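Local coordinates for protein glutamate racemase (Escherichia coli, PDB 2JFN) that belongs to the Asp/Glu/hydantoin racemase family and holds a bound glutamic acid in a pocket between its two alpha/beta domains, at residues A52-N55 and P59-E62; Q80-L85 and I253-A258; K172-D177 and A263-P268. All coordinates share one frame; numbering follows the deposited sequence.

Contact 1: residues A52-N55 and P59-E62; sequences AFDN and PYGE. With GLU (glutamic acid), chain B.
Tyr60 meets Asp54 end-on through its hydroxyl: OH donates a hydrogen bond to OD2 of Asp54 across 2.5 Å, a short link between two buried side chains. The carboxylate oxygen lies at the edge of the phenol ring and in its plane, while the carboxylate itself is turned almost perpendicular to that ring, the two planes standing 86° apart. OD2 accepts through its anti lone pair, the one directed away from OD1. With Asp54 CG trans to its own backbone nitrogen (chi1 -167°), the carboxylate is carried to the phenol oxygen of Tyr60, and CB comes within 3.2 Å of Tyr60 OH, so the hydroxyl rests beside the methylene as well as against the acid.

Both carboxylate oxygens have further partners. Arg71 of helix 65-82 forms a salt bridge to OD2 through NE, and OD1 takes the backbone N-H of Ala57, which together hold the acceptor in position. Asp54 also sits at the centre of an inverse gamma turn, where the strand gives way to the loop.

At the opposite end of Tyr60 the backbone serves the ligand. Tyr60 N reaches OE2 of the glutamic acid at 2.9 Å, and Gly61 N reaches OE1 at 2.9 Å, so successive amides grip the two oxygens of one carboxylate. The loop approaches this point through a cis peptide bond before Pro59. Asp54 thus acts as a second-shell residue, holding the tyrosine whose amide lies in the first shell of the glutamic acid pocket.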
ATOM      1  N   ALA A  52      -2.222   5.266  -9.823  1.00 24.11           N
ATOM      2  CA  ALA A  52      -1.294   4.705 -10.797  1.00 23.89           C
ATOM      3  C   ALA A  52      -0.709   3.409 -10.265  1.00 23.96           C
ATOM      4  O   ALA A  52      -0.257   3.344  -9.118  1.00 23.07           O
ATOM      5  CB  ALA A  52      -0.175   5.702 -11.090  1.00 23.82           C
ATOM      6  N   PHE A  53      -0.736   2.371 -11.090  1.00 23.37           N
ATOM      7  CA  PHE A  53      -0.173   1.097 -10.681  1.00 23.51           C
ATOM      8  C   PHE A  53       0.770   0.557 -11.758  1.00 23.79           C
ATOM      9  O   PHE A  53       0.486   0.632 -12.959  1.00 22.86           O
ATOM     10  CB  PHE A  53      -1.290   0.092 -10.321  1.00 23.73           C
ATOM     11  CG  PHE A  53      -2.249  -0.216 -11.446  1.00 24.04           C
ATOM     12  CD1 PHE A  53      -2.179  -1.435 -12.117  1.00 23.82           C
ATOM     13  CD2 PHE A  53      -3.244   0.691 -11.801  1.00 24.45           C
ATOM     14  CE1 PHE A  53      -3.091  -1.750 -13.125  1.00 24.38           C
ATOM     15  CE2 PHE A  53      -4.166   0.390 -12.811  1.00 24.39           C
ATOM     16  CZ  PHE A  53      -4.087  -0.836 -13.474  1.00 24.35           C
ATOM     17  N   ASP A  54       1.908   0.037 -11.312  1.00 23.79           N
ATOM     18  CA  ASP A  54       2.924  -0.496 -12.217  1.00 24.06           C
ATOM     19  C   ASP A  54       2.697  -1.966 -12.563  1.00 24.18           C
ATOM     20  O   ASP A  54       3.412  -2.842 -12.079  1.00 23.82           O
ATOM     21  CB  ASP A  54       4.309  -0.324 -11.588  1.00 23.89           C
ATOM     22  CG  ASP A  54       5.434  -0.559 -12.584  1.00 23.89           C
ATOM     23  OD1 ASP A  54       5.141  -0.921 -13.748  1.00 22.90           O
ATOM     24  OD2 ASP A  54       6.608  -0.380 -12.199  1.00 23.05           O
ATOM     25  N   ASN A  55       1.716  -2.236 -13.420  1.00 24.17           N
ATOM     26  CA  ASN A  55       1.426  -3.608 -13.799  1.00 25.09           C
ATOM     27  C   ASN A  55       2.548  -4.207 -14.642  1.00 25.56           C
ATOM     28  O   ASN A  55       2.613  -5.418 -14.811  1.00 25.79           O
ATOM     29  CB  ASN A  55       0.081  -3.691 -14.541  1.00 25.26           C
ATOM     30  CG  ASN A  55       0.070  -2.902 -15.838  1.00 25.36           C
ATOM     31  OD1 ASN A  55       0.403  -1.714 -15.870  1.00 24.79           O
ATOM     32  ND2 ASN A  55      -0.330  -3.562 -16.922  1.00 25.74           N
ATOM     33  N   PRO A  59       5.649  -7.965  -9.570  1.00 26.87           N
ATOM     34  CA  PRO A  59       5.777  -7.510  -8.180  1.00 27.09           C
ATOM     35  C   PRO A  59       7.128  -6.870  -7.860  1.00 27.44           C
ATOM     36  O   PRO A  59       8.168  -7.282  -8.380  1.00 26.87           O
ATOM     37  CB  PRO A  59       5.554  -8.793  -7.384  1.00 27.32           C
ATOM     38  CG  PRO A  59       6.256  -9.802  -8.231  1.00 27.45           C
ATOM     39  CD  PRO A  59       5.822  -9.431  -9.648  1.00 27.24           C
ATOM     40  N   TYR A  60       7.097  -5.856  -6.999  1.00 28.08           N
ATOM     41  CA  TYR A  60       8.303  -5.143  -6.583  1.00 29.46           C
ATOM     42  C   TYR A  60       9.095  -5.930  -5.521  1.00 30.92           C
ATOM     43  O   TYR A  60      10.315  -5.783  -5.404  1.00 30.67           O
ATOM     44  CB  TYR A  60       7.921  -3.763  -6.022  1.00 28.52           C
ATOM     45  CG  TYR A  60       7.663  -2.677  -7.057  1.00 27.75           C
ATOM     46  CD1 TYR A  60       7.444  -2.983  -8.406  1.00 27.37           C
ATOM     47  CD2 TYR A  60       7.627  -1.332  -6.674  1.00 27.09           C
ATOM     48  CE1 TYR A  60       7.193  -1.965  -9.350  1.00 26.91           C
ATOM     49  CE2 TYR A  60       7.382  -0.320  -7.596  1.00 27.19           C
ATOM     50  CZ  TYR A  60       7.165  -0.636  -8.931  1.00 27.07           C
ATOM     51  OH  TYR A  60       6.921   0.380  -9.831  1.00 25.80           O
ATOM     52  N   GLY A  61       8.394  -6.764  -4.758  1.00 33.00           N
ATOM     53  CA  GLY A  61       9.036  -7.547  -3.712  1.00 35.24           C
ATOM     54  C   GLY A  61      10.318  -8.255  -4.116  1.00 37.04           C
ATOM     55  O   GLY A  61      11.266  -8.330  -3.333  1.00 37.85           O
ATOM     56  N   GLU A  62      10.352  -8.764  -5.341  1.00 38.35           N
ATOM     57  CA  GLU A  62      11.510  -9.486  -5.864  1.00 39.52           C
ATOM     58  C   GLU A  62      12.593  -8.581  -6.461  1.00 39.48           C
ATOM     59  O   GLU A  62      13.790  -8.871  -6.355  1.00 40.03           O
ATOM     60  CB  GLU A  62      11.039 -10.456  -6.948  1.00 41.20           C
ATOM     61  CG  GLU A  62      10.225  -9.749  -8.036  1.00 43.11           C
ATOM     62  CD  GLU A  62       9.950 -10.621  -9.240  1.00 44.30           C
ATOM     63  OE1 GLU A  62       9.279 -11.670  -9.076  1.00 45.50           O
ATOM     64  OE2 GLU A  62      10.406 -10.255 -10.350  1.00 44.82           O
TER
HETATM   65  N   GLU B1287       1.399  -3.141  -2.230  1.00 27.57           N
HETATM   66  CA  GLU B1287       2.542  -4.001  -1.908  1.00 28.20           C
HETATM   67  C   GLU B1287       3.405  -3.295  -0.881  1.00 28.44           C
HETATM   68  O   GLU B1287       2.856  -2.594   0.045  1.00 28.04           O
HETATM   69  CB  GLU B1287       3.350  -4.288  -3.183  1.00 28.42           C
HETATM   70  CG  GLU B1287       3.704  -5.789  -3.272  1.00 28.59           C
HETATM   71  CD  GLU B1287       4.747  -6.040  -4.353  1.00 29.41           C
HETATM   72  OE1 GLU B1287       5.570  -6.941  -4.211  1.00 29.10           O
HETATM   73  OE2 GLU B1287       4.770  -5.354  -5.380  1.00 28.72           O
HETATM   74  OXT GLU B1287       4.675  -3.405  -0.925  1.00 29.50           O

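Contact 2: residues Q80-L85 and I253-A258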
ATOM      1  N   GLN A  80       3.291  13.516 -13.218  1.00 25.87           N
ATOM      2  CA  GLN A  80       3.436  14.967 -13.078  1.00 27.88           C
ATOM      3  C   GLN A  80       3.313  15.698 -14.410  1.00 29.34           C
ATOM      4  O   GLN A  80       2.947  16.873 -14.452  1.00 28.95           O
ATOM      5  CB  GLN A  80       4.784  15.323 -12.442  1.00 28.24           C
ATOM      6  CG  GLN A  80       5.016  16.829 -12.338  1.00 29.92           C
ATOM      7  CD  GLN A  80       6.309  17.196 -11.655  1.00 30.55           C
ATOM      8  OE1 GLN A  80       7.398  16.910 -12.159  1.00 32.95           O
ATOM      9  NE2 GLN A  80       6.204  17.837 -10.501  1.00 31.00           N
ATOM     10  N   GLU A  81       3.631  15.006 -15.498  1.00 30.79           N
ATOM     11  CA  GLU A  81       3.539  15.603 -16.822  1.00 32.53           C
ATOM     12  C   GLU A  81       2.086  15.704 -17.251  1.00 32.42           C
ATOM     13  O   GLU A  81       1.701  16.646 -17.944  1.00 32.74           O
ATOM     14  CB  GLU A  81       4.325  14.772 -17.835  1.00 34.55           C
ATOM     15  CG  GLU A  81       5.801  15.066 -17.828  1.00 37.85           C
ATOM     16  CD  GLU A  81       6.093  16.515 -18.169  1.00 39.61           C
ATOM     17  OE1 GLU A  81       5.589  17.000 -19.208  1.00 41.29           O
ATOM     18  OE2 GLU A  81       6.827  17.172 -17.402  1.00 41.33           O
ATOM     19  N   ARG A  82       1.281  14.732 -16.835  1.00 31.81           N
ATOM     20  CA  ARG A  82      -0.138  14.726 -17.163  1.00 31.83           C
ATOM     21  C   ARG A  82      -0.891  15.717 -16.274  1.00 31.32           C
ATOM     22  O   ARG A  82      -1.788  16.425 -16.739  1.00 31.21           O
ATOM     23  CB  ARG A  82      -0.720  13.317 -16.989  1.00 32.76           C
ATOM     24  CG  ARG A  82      -0.292  12.323 -18.071  1.00 34.95           C
ATOM     25  CD  ARG A  82      -0.825  12.746 -19.441  1.00 36.27           C
ATOM     26  NE  ARG A  82      -2.285  12.681 -19.486  1.00 38.20           N
ATOM     27  CZ  ARG A  82      -2.979  11.586 -19.789  1.00 38.36           C
ATOM     28  NH1 ARG A  82      -2.344  10.461 -20.085  1.00 38.95           N
ATOM     29  NH2 ARG A  82      -4.307  11.612 -19.779  1.00 38.87           N
ATOM     30  N   TYR A  83      -0.524  15.764 -14.996  1.00 30.58           N
ATOM     31  CA  TYR A  83      -1.164  16.674 -14.046  1.00 30.30           C
ATOM     32  C   TYR A  83      -0.222  17.151 -12.950  1.00 29.65           C
ATOM     33  O   TYR A  83       0.453  16.342 -12.312  1.00 29.22           O
ATOM     34  CB  TYR A  83      -2.348  16.008 -13.329  1.00 30.71           C
ATOM     35  CG  TYR A  83      -3.560  15.686 -14.167  1.00 31.39           C
ATOM     36  CD1 TYR A  83      -3.733  14.420 -14.719  1.00 31.23           C
ATOM     37  CD2 TYR A  83      -4.558  16.639 -14.375  1.00 31.62           C
ATOM     38  CE1 TYR A  83      -4.872  14.108 -15.454  1.00 32.06           C
ATOM     39  CE2 TYR A  83      -5.700  16.336 -15.109  1.00 32.08           C
ATOM     40  CZ  TYR A  83      -5.851  15.073 -15.643  1.00 32.19           C
ATOM     41  OH  TYR A  83      -6.983  14.770 -16.369  1.00 32.58           O
ATOM     42  N   PRO A  84      -0.148  18.473 -12.728  1.00 29.11           N
ATOM     43  CA  PRO A  84       0.729  18.957 -11.661  1.00 28.54           C
ATOM     44  C   PRO A  84       0.145  18.318 -10.396  1.00 27.78           C
ATOM     45  O   PRO A  84      -1.072  18.200 -10.270  1.00 27.15           O
ATOM     46  CB  PRO A  84       0.510  20.466 -11.697  1.00 29.05           C
ATOM     47  CG  PRO A  84       0.301  20.722 -13.172  1.00 29.74           C
ATOM     48  CD  PRO A  84      -0.626  19.588 -13.571  1.00 29.50           C
ATOM     49  N   LEU A  85       1.000  17.898  -9.473  1.00 27.35           N
ATOM     50  CA  LEU A  85       0.525  17.232  -8.263  1.00 26.90           C
ATOM     51  C   LEU A  85       0.619  18.089  -7.010  1.00 26.93           C
ATOM     52  O   LEU A  85       1.578  18.823  -6.823  1.00 26.47           O
ATOM     53  CB  LEU A  85       1.325  15.946  -8.038  1.00 26.62           C
ATOM     54  CG  LEU A  85       1.394  14.942  -9.192  1.00 26.34           C
ATOM     55  CD1 LEU A  85       2.341  13.796  -8.837  1.00 26.18           C
ATOM     56  CD2 LEU A  85       0.001  14.425  -9.492  1.00 26.09           C
ATOM     57  N   ILE A 253      -8.933   9.639 -12.226  1.00 29.76           N
ATOM     58  CA  ILE A 253      -8.454   8.759 -13.284  1.00 29.03           C
ATOM     59  C   ILE A 253      -7.428   7.740 -12.782  1.00 28.11           C
ATOM     60  O   ILE A 253      -6.678   8.003 -11.834  1.00 27.59           O
ATOM     61  CB  ILE A 253      -7.839   9.599 -14.431  1.00 29.45           C
ATOM     62  CG1 ILE A 253      -7.434   8.698 -15.598  1.00 30.29           C
ATOM     63  CG2 ILE A 253      -6.638  10.371 -13.921  1.00 29.70           C
ATOM     64  CD1 ILE A 253      -6.853   9.470 -16.763  1.00 31.33           C
ATOM     65  N   ALA A 254      -7.422   6.565 -13.407  1.00 26.97           N
ATOM     66  CA  ALA A 254      -6.481   5.513 -13.054  1.00 25.96           C
ATOM     67  C   ALA A 254      -5.522   5.321 -14.225  1.00 25.64           C
ATOM     68  O   ALA A 254      -5.939   5.345 -15.388  1.00 25.40           O
ATOM     69  CB  ALA A 254      -7.222   4.206 -12.758  1.00 25.54           C
ATOM     70  N   PHE A 255      -4.243   5.152 -13.910  1.00 24.93           N
ATOM     71  CA  PHE A 255      -3.208   4.936 -14.920  1.00 25.25           C
ATOM     72  C   PHE A 255      -2.533   3.576 -14.745  1.00 25.33           C
ATOM     73  O   PHE A 255      -2.159   3.195 -13.633  1.00 25.42           O
ATOM     74  CB  PHE A 255      -2.095   5.983 -14.817  1.00 24.82           C
ATOM     75  CG  PHE A 255      -2.457   7.339 -15.350  1.00 25.59           C
ATOM     76  CD1 PHE A 255      -2.284   8.469 -14.557  1.00 25.46           C
ATOM     77  CD2 PHE A 255      -2.926   7.494 -16.650  1.00 26.01           C
ATOM     78  CE1 PHE A 255      -2.573   9.740 -15.044  1.00 26.29           C
ATOM     79  CE2 PHE A 255      -3.219   8.764 -17.157  1.00 26.91           C
ATOM     80  CZ  PHE A 255      -3.043   9.891 -16.349  1.00 26.72           C
ATOM     81  N   CYS A 256      -2.374   2.840 -15.837  1.00 25.82           N
ATOM     82  CA  CYS A 256      -1.644   1.578 -15.771  1.00 26.46           C
ATOM     83  C   CYS A 256      -0.411   1.857 -16.636  1.00 26.79           C
ATOM     84  O   CYS A 256      -0.385   2.851 -17.371  1.00 26.33           O
ATOM     85  CB  CYS A 256      -2.470   0.414 -16.335  1.00 27.23           C
ATOM     86  SG  CYS A 256      -2.992   0.593 -18.049  1.00 29.02           S
ATOM     87  N   MET A 257       0.617   1.019 -16.553  1.00 27.23           N
ATOM     88  CA  MET A 257       1.810   1.266 -17.363  1.00 27.99           C
ATOM     89  C   MET A 257       1.753   0.520 -18.695  1.00 28.39           C
ATOM     90  O   MET A 257       2.548   0.778 -19.598  1.00 28.39           O
ATOM     91  CB  MET A 257       3.078   0.887 -16.588  1.00 28.01           C
ATOM     92  CG  MET A 257       3.236   1.626 -15.255  1.00 28.41           C
ATOM     93  SD  MET A 257       2.957   3.430 -15.339  1.00 29.78           S
ATOM     94  CE  MET A 257       1.795   3.658 -13.973  1.00 29.70           C
ATOM     95  N   ALA A 258       0.796  -0.392 -18.812  1.00 29.08           N
ATOM     96  CA  ALA A 258       0.606  -1.163 -20.034  1.00 30.02           C
ATOM     97  C   ALA A 258      -0.848  -1.602 -20.079  1.00 30.76           C
ATOM     98  O   ALA A 258      -1.367  -2.147 -19.107  1.00 30.44           O
ATOM     99  CB  ALA A 258       1.523  -2.384 -20.049  1.00 29.75           C
TER
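Arg82 bends toward Phe255: chi1 sets CG beside the backbone nitrogen (-73°), and successive bends at chi2 (-64°) and chi3 bring one face of the guanidinium beneath the CE2-CZ corner of Phe255. This is a helix-on-sheet contact of an alpha/beta domain, in which the last turn of helix 65-82, the helix of a beta-alpha-beta crossover from strand 48-53 to strand 87-90, meets strand 253-256 of the same sheet.

The CE2-CZ side of Phe255 does the touching. CZ sits 3.8 Å above the guanidinium plane, over its centre, and Arg82 NH1 lies 3.5 Å from Phe255 CE2. Ring and guanidinium planes are steeply inclined, 70° apart, so the groups are not stacked flat. The aliphatic start of the arginine contributes too, with CG placed 4.1 Å from Phe255 CZ. The charge is met elsewhere: NH2 forms a salt bridge with Glu279 of strand 277-280, the neighbour of strand 253-256 in the sheet.

Tyr83, the first residue past the helix, leans on the strand while its hydroxyl hydrogen-bonds to Asp250. Its ring atom CE1 approaches the CG2 methyl of Ile253 to 4.4 Å.

Contact 3: residues K172-D177 and A263-P268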
ATOM      1  N   LYS A 172      -8.321 -11.409  -5.926  1.00 31.06           N
ATOM      2  CA  LYS A 172      -9.595 -10.937  -5.413  1.00 32.12           C
ATOM      3  C   LYS A 172     -10.141  -9.728  -6.163  1.00 32.64           C
ATOM      4  O   LYS A 172     -11.292  -9.741  -6.605  1.00 32.92           O
ATOM      5  CB  LYS A 172      -9.487 -10.610  -3.922  1.00 32.06           C
ATOM      6  CG  LYS A 172     -10.799 -10.145  -3.314  1.00 32.46           C
ATOM      7  CD  LYS A 172     -10.654  -9.852  -1.824  1.00 32.50           C
ATOM      8  CE  LYS A 172     -11.981  -9.421  -1.220  1.00 33.01           C
ATOM      9  NZ  LYS A 172     -11.856  -9.174   0.236  1.00 32.96           N
ATOM     10  N   LEU A 173      -9.331  -8.685  -6.312  1.00 33.14           N
ATOM     11  CA  LEU A 173      -9.798  -7.493  -7.004  1.00 34.31           C
ATOM     12  C   LEU A 173      -9.901  -7.693  -8.513  1.00 35.30           C
ATOM     13  O   LEU A 173     -10.391  -6.823  -9.226  1.00 35.42           O
ATOM     14  CB  LEU A 173      -8.898  -6.291  -6.691  1.00 34.17           C
ATOM     15  CG  LEU A 173      -8.736  -5.830  -5.232  1.00 34.37           C
ATOM     16  CD1 LEU A 173      -8.789  -4.310  -5.189  1.00 33.96           C
ATOM     17  CD2 LEU A 173      -9.817  -6.416  -4.346  1.00 34.33           C
ATOM     18  N   HIS A 174      -9.430  -8.834  -9.002  1.00 36.72           N
ATOM     19  CA  HIS A 174      -9.521  -9.118 -10.428  1.00 38.16           C
ATOM     20  C   HIS A 174     -10.779  -9.935 -10.697  1.00 39.31           C
ATOM     21  O   HIS A 174     -11.098 -10.237 -11.844  1.00 39.72           O
ATOM     22  CB  HIS A 174      -8.272  -9.859 -10.913  1.00 37.76           C
ATOM     23  CG  HIS A 174      -7.124  -8.948 -11.221  1.00 37.39           C
ATOM     24  ND1 HIS A 174      -6.991  -8.300 -12.431  1.00 37.82           N
ATOM     25  CD2 HIS A 174      -6.092  -8.524 -10.453  1.00 37.15           C
ATOM     26  CE1 HIS A 174      -5.927  -7.518 -12.394  1.00 37.44           C
ATOM     27  NE2 HIS A 174      -5.364  -7.634 -11.205  1.00 37.12           N
ATOM     28  N   GLY A 175     -11.492 -10.282  -9.629  1.00 40.42           N
ATOM     29  CA  GLY A 175     -12.725 -11.035  -9.782  1.00 41.81           C
ATOM     30  C   GLY A 175     -12.702 -12.477  -9.314  1.00 43.00           C
ATOM     31  O   GLY A 175     -13.731 -13.154  -9.353  1.00 43.03           O
ATOM     32  N   GLU A 176     -11.542 -12.963  -8.882  1.00 43.77           N
ATOM     33  CA  GLU A 176     -11.446 -14.338  -8.407  1.00 45.02           C
ATOM     34  C   GLU A 176     -11.711 -14.400  -6.910  1.00 45.17           C
ATOM     35  O   GLU A 176     -11.430 -13.450  -6.182  1.00 45.70           O
ATOM     36  CB  GLU A 176     -10.064 -14.929  -8.709  1.00 46.03           C
ATOM     37  CG  GLU A 176      -9.764 -15.126 -10.190  1.00 47.96           C
ATOM     38  CD  GLU A 176      -9.276 -13.861 -10.873  1.00 49.25           C
ATOM     39  OE1 GLU A 176      -8.168 -13.387 -10.531  1.00 49.83           O
ATOM     40  OE2 GLU A 176      -9.997 -13.342 -11.753  1.00 50.12           O
ATOM     41  N   ASP A 177     -12.259 -15.520  -6.454  1.00 45.24           N
ATOM     42  CA  ASP A 177     -12.564 -15.702  -5.041  1.00 44.89           C
ATOM     43  C   ASP A 177     -11.323 -16.192  -4.316  1.00 43.98           C
ATOM     44  O   ASP A 177     -10.564 -17.002  -4.840  1.00 44.07           O
ATOM     45  CB  ASP A 177     -13.699 -16.711  -4.884  1.00 46.19           C
ATOM     46  CG  ASP A 177     -14.922 -16.333  -5.703  1.00 47.31           C
ATOM     47  OD1 ASP A 177     -15.675 -15.430  -5.271  1.00 47.70           O
ATOM     48  OD2 ASP A 177     -15.113 -16.929  -6.789  1.00 48.01           O
ATOM     49  N   ALA A 263      -4.609  -5.572 -16.542  1.00 29.43           N
ATOM     50  CA  ALA A 263      -4.929  -4.218 -16.116  1.00 28.87           C
ATOM     51  C   ALA A 263      -6.377  -3.883 -16.457  1.00 28.88           C
ATOM     52  O   ALA A 263      -7.096  -3.282 -15.656  1.00 28.36           O
ATOM     53  CB  ALA A 263      -3.992  -3.223 -16.789  1.00 28.90           C
ATOM     54  N   GLU A 264      -6.804  -4.276 -17.653  1.00 28.76           N
ATOM     55  CA  GLU A 264      -8.164  -4.000 -18.105  1.00 29.21           C
ATOM     56  C   GLU A 264      -9.199  -4.684 -17.214  1.00 29.35           C
ATOM     57  O   GLU A 264     -10.275  -4.136 -16.968  1.00 29.37           O
ATOM     58  CB  GLU A 264      -8.312  -4.440 -19.568  1.00 29.05           C
ATOM     59  CG  GLU A 264      -7.347  -3.710 -20.491  1.00 29.36           C
ATOM     60  CD  GLU A 264      -7.119  -4.404 -21.827  1.00 29.84           C
ATOM     61  OE1 GLU A 264      -7.375  -5.618 -21.938  1.00 29.77           O
ATOM     62  OE2 GLU A 264      -6.655  -3.728 -22.766  1.00 30.70           O
ATOM     63  N   GLN A 265      -8.863  -5.867 -16.712  1.00 29.70           N
ATOM     64  CA  GLN A 265      -9.772  -6.610 -15.852  1.00 30.44           C
ATOM     65  C   GLN A 265     -10.064  -5.908 -14.528  1.00 29.94           C
ATOM     66  O   GLN A 265     -10.981  -6.300 -13.809  1.00 29.87           O
ATOM     67  CB  GLN A 265      -9.222  -8.012 -15.589  1.00 31.82           C
ATOM     68  CG  GLN A 265      -9.046  -8.804 -16.864  1.00 35.27           C
ATOM     69  CD  GLN A 265      -8.579 -10.220 -16.625  1.00 37.03           C
ATOM     70  OE1 GLN A 265      -8.260 -10.939 -17.575  1.00 39.00           O
ATOM     71  NE2 GLN A 265      -8.540 -10.637 -15.358  1.00 38.41           N
ATOM     72  N   LEU A 266      -9.285  -4.883 -14.206  1.00 29.15           N
ATOM     73  CA  LEU A 266      -9.492  -4.124 -12.973  1.00 29.01           C
ATOM     74  C   LEU A 266     -10.497  -2.991 -13.157  1.00 28.86           C
ATOM     75  O   LEU A 266     -10.935  -2.373 -12.180  1.00 28.44           O
ATOM     76  CB  LEU A 266      -8.171  -3.522 -12.484  1.00 28.73           C
ATOM     77  CG  LEU A 266      -7.167  -4.494 -11.873  1.00 29.05           C
ATOM     78  CD1 LEU A 266      -5.932  -3.728 -11.418  1.00 28.78           C
ATOM     79  CD2 LEU A 266      -7.819  -5.223 -10.700  1.00 28.78           C
ATOM     80  N   LEU A 267     -10.871  -2.723 -14.407  1.00 28.56           N
ATOM     81  CA  LEU A 267     -11.789  -1.631 -14.695  1.00 28.80           C
ATOM     82  C   LEU A 267     -13.025  -1.547 -13.797  1.00 28.65           C
ATOM     83  O   LEU A 267     -13.284  -0.503 -13.211  1.00 28.27           O
ATOM     84  CB  LEU A 267     -12.222  -1.669 -16.164  1.00 29.49           C
ATOM     85  CG  LEU A 267     -13.026  -0.450 -16.619  1.00 29.76           C
ATOM     86  CD1 LEU A 267     -12.185   0.820 -16.473  1.00 29.91           C
ATOM     87  CD2 LEU A 267     -13.444  -0.641 -18.075  1.00 30.42           C
ATOM     88  N   PRO A 268     -13.801  -2.638 -13.678  1.00 28.76           N
ATOM     89  CA  PRO A 268     -14.996  -2.590 -12.827  1.00 29.10           C
ATOM     90  C   PRO A 268     -14.707  -2.232 -11.360  1.00 29.03           C
ATOM     91  O   PRO A 268     -15.443  -1.455 -10.755  1.00 28.44           O
ATOM     92  CB  PRO A 268     -15.602  -3.984 -13.000  1.00 29.23           C
ATOM     93  CG  PRO A 268     -14.415  -4.843 -13.327  1.00 29.74           C
ATOM     94  CD  PRO A 268     -13.632  -3.973 -14.274  1.00 29.21           C
TER
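His174 and Leu266 meet through a CH-pi contact. The CD2 methyl of the leucine is set over the middle of the imidazole, 3.4 Å from the ring centroid and only 11° off the ring normal. Leu266 CG stands at a similar height, displaced past the CE1 corner and 3.3 Å from His174 CE1, so that CD2 is over the ring while CG and CD1 run out past CE1. The histidine's chi1 of -83° places CG beside the backbone nitrogen, and its chi2 of -84° turns the ring broadside to the incoming methyl.

Apolar and van der Waals contacts extend this patch. Leu266 CD2 also rests on Leu173, the residue before the histidine, 4.3 Å from Leu173 CB and 3.4 Å from Leu173 O, wedged between a ring and a stretch of backbone. Gln265 comes to the imidazole at its edge instead, with CB in the ring plane and 3.9 Å from His174 ND1.

Hydrogen bonds work within each side. Helix 163-174 closes in a Schellman motif at Gly175, whose N returns to Lys172 O at 3.1 Å. The facing chain makes a type I turn from Glu264 to Leu267, closed by Leu267 N to Glu264 O at 3.0 Å, between helices 261-264 and 267-272. His174 NE2 is hydrogen-bonded to Glu170, one turn earlier in its own helix; this helps to set the rotation of the ring and would tend to keep a proton on NE2.

No hydrogen bond or salt bridge joins the two segments, although they bring one domain up against the other. Between them the contact rests on dispersion and CH-pi attraction, chiefly of the leucine methyl against the ring face, and is therefore largely apolar and only weakly directional.

How the contacts relate
Along the chain contact 1 closes before the others open, whereas contacts 2 and 3 interleave: 80-85, 172-177, 253-258, then 263-268. Centres lie about 16 Å apart for contacts 1 and 2 and for 1 and 3, and about 20 Å for 2 and 3. Contacts 1 and 2 share a sheet, in which strands 48-53 and 253-256 are parallel neighbours, and the Asn55 amide is hydrogen-bonded to Met257 N and Ala258 O. Phe53 and Asn55 also pack on Ala263, and Phe53 on Leu266, tying contact 1 to contact 3. The sheet region of strands 48-53 and 253-256 thus links the glutamic acid pocket, the end of helix 65-82 and the meeting of the two domains.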